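PDB 3H1N: probable glutathione S-transferase from Bordetella bronchiseptica RB50, which probably conjugates glutathione, through its thiol, to electrophilic substrates. Local coordinates for residues M59-M63 with A73-L77. Sequence-based numbering, arbitrary orientation.
Sequences MLDDM and APPYL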
loop_
_atom_site.group_PDB
_atom_site.type_symbol
_atom_site.label_atom_id
_atom_site.label_comp_id
_atom_site.label_asym_id
_atom_site.label_seq_id
_atom_site.Cartn_x
_atom_site.Cartn_y
_atom_site.Cartn_z
HETATM N N MSE B 59 15.196 -14.127 -12.664
HETATM C CA MSE B 59 14.525 -13.587 -11.483
HETATM C C MSE B 59 13.606 -14.589 -10.781
HETATM O O MSE B 59 13.624 -14.692 -9.548
HETATM C CB MSE B 59 13.749 -12.320 -11.822
HETATM C CG MSE B 59 13.138 -11.660 -10.588
HETATM SE SE MSE B 59 12.360 -9.970 -10.993
HETATM C CE MSE B 59 11.111 -10.542 -12.358
ATOM N N LEU B 60 12.801 -15.305 -11.566
ATOM C CA LEU B 60 11.891 -16.317 -11.018
ATOM C C LEU B 60 12.665 -17.346 -10.207
ATOM O O LEU B 60 12.210 -17.745 -9.133
ATOM C CB LEU B 60 11.080 -17.005 -12.125
ATOM C CG LEU B 60 9.817 -16.333 -12.703
ATOM C CD1 LEU B 60 8.825 -15.939 -11.620
ATOM C CD2 LEU B 60 10.155 -15.126 -13.572
ATOM N N ASP B 61 13.836 -17.746 -10.714
ATOM C CA ASP B 61 14.755 -18.620 -9.978
ATOM C C ASP B 61 15.258 -17.941 -8.710
ATOM O O ASP B 61 15.253 -18.546 -7.627
ATOM C CB ASP B 61 15.958 -19.040 -10.836
ATOM C CG ASP B 61 16.962 -19.904 -10.064
ATOM O OD1 ASP B 61 16.587 -21.013 -9.626
ATOM O OD2 ASP B 61 18.127 -19.478 -9.899
ATOM N N ASP B 62 15.705 -16.694 -8.855
ATOM C CA ASP B 62 16.235 -15.954 -7.714
ATOM C C ASP B 62 15.210 -15.827 -6.596
ATOM O O ASP B 62 15.542 -15.971 -5.422
ATOM C CB ASP B 62 16.715 -14.564 -8.114
ATOM C CG ASP B 62 17.347 -13.833 -6.952
ATOM O OD1 ASP B 62 18.544 -14.056 -6.705
ATOM O OD2 ASP B 62 16.639 -13.066 -6.263
HETATM N N MSE B 63 13.966 -15.560 -6.969
HETATM C CA MSE B 63 12.911 -15.350 -5.995
HETATM C C MSE B 63 12.559 -16.620 -5.216
HETATM O O MSE B 63 12.204 -16.533 -4.042
HETATM C CB MSE B 63 11.675 -14.783 -6.676
HETATM C CG MSE B 63 11.034 -13.646 -5.913
HETATM SE SE MSE B 63 9.498 -12.924 -6.844
HETATM C CE MSE B 63 10.019 -13.264 -8.679
ATOM N N ALA B 73 6.052 -10.540 -4.490
ATOM C CA ALA B 73 6.173 -10.259 -5.919
ATOM C C ALA B 73 7.250 -9.216 -6.099
ATOM O O ALA B 73 7.620 -8.546 -5.138
ATOM C CB ALA B 73 4.852 -9.732 -6.472
ATOM N N PRO B 74 7.758 -9.069 -7.337
ATOM C CA PRO B 74 8.664 -7.970 -7.668
ATOM C C PRO B 74 7.934 -6.633 -7.573
ATOM O O PRO B 74 6.722 -6.589 -7.767
ATOM C CB PRO B 74 9.038 -8.252 -9.127
ATOM C CG PRO B 74 8.825 -9.698 -9.322
ATOM C CD PRO B 74 7.610 -10.009 -8.469
ATOM N N PRO B 75 8.662 -5.534 -7.304
ATOM C CA PRO B 75 10.118 -5.457 -7.130
ATOM C C PRO B 75 10.596 -5.869 -5.744
ATOM O O PRO B 75 9.845 -5.795 -4.769
ATOM C CB PRO B 75 10.412 -3.979 -7.342
ATOM C CG PRO B 75 9.151 -3.280 -6.822
ATOM C CD PRO B 75 8.023 -4.200 -7.246
ATOM N N TYR B 76 11.844 -6.320 -5.680
ATOM C CA TYR B 76 12.539 -6.493 -4.414
ATOM C C TYR B 76 13.996 -6.043 -4.547
ATOM O O TYR B 76 14.559 -5.965 -5.659
ATOM C CB TYR B 76 12.380 -7.917 -3.835
ATOM C CG TYR B 76 12.928 -9.025 -4.713
ATOM C CD1 TYR B 76 12.159 -9.566 -5.747
ATOM C CD2 TYR B 76 14.202 -9.539 -4.497
ATOM C CE1 TYR B 76 12.661 -10.600 -6.567
ATOM C CE2 TYR B 76 14.719 -10.566 -5.301
ATOM C CZ TYR B 76 13.940 -11.089 -6.339
ATOM O OH TYR B 76 14.449 -12.082 -7.147
ATOM N N LEU B 77 14.557 -5.643 -3.435
ATOM C CA LEU B 77 15.879 -5.100 -3.334
ATOM C C LEU B 77 16.682 -5.922 -2.349
ATOM O O LEU B 77 16.303 -6.108 -1.244
ATOM C CB LEU B 77 15.832 -3.644 -2.873
ATOM C CG LEU B 77 17.117 -2.839 -2.970
ATOM C CD1 LEU B 77 17.387 -2.426 -4.330
ATOM C CD2 LEU B 77 17.203 -1.726 -2.048
#
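Met59, a selenomethionine like Met63, reaches from the helix to Pro74 and Tyr76. Its CG stands anti to the backbone N (chi1 -175°), and the extended chain bends only at its end, leaving CE 3.9 Å from Pro74 CG. On the way, Met59 CG passes the phenol oxygen, 3.7 Å from Tyr76 OH. Asp62, almost one turn on, supplies the polar link: Tyr76 OH donates to Asp62 OD2 at 2.6 Å. The oxygen is met on its anti side, 16° out of the carboxylate plane, while carboxylate and ring planes lie 8° apart, so the acid meets the phenol edge nearly coplanar with it. Asp62 OD2 also takes a salt bridge from Arg66, a second grip that would be expected to favour the charged carboxylate. Met63 fills the angle between ring and proline. Its CG lies 3.5 Å from Tyr76 CE1, and its selenium makes an oblique Met-aromatic contact, 5.0 Å from the Tyr76 ring centroid; beyond it, Met63 CE packs 3.8 Å from Pro74 CG. The two selenomethionine ends thus converge on the same proline carbon, just before the cis peptide bond linking Pro74 to Pro75. A cis-proline just before this strand is a hallmark of the thioredoxin fold, which forms the N-terminal domain of glutathione S-transferases. Helix 59-65 packs against the start of strand 76-79, whose Tyr76 pairs through its backbone with Trp25 of the adjacent strand 22-25, while Pro75 and Leu77 touch helix 87-97.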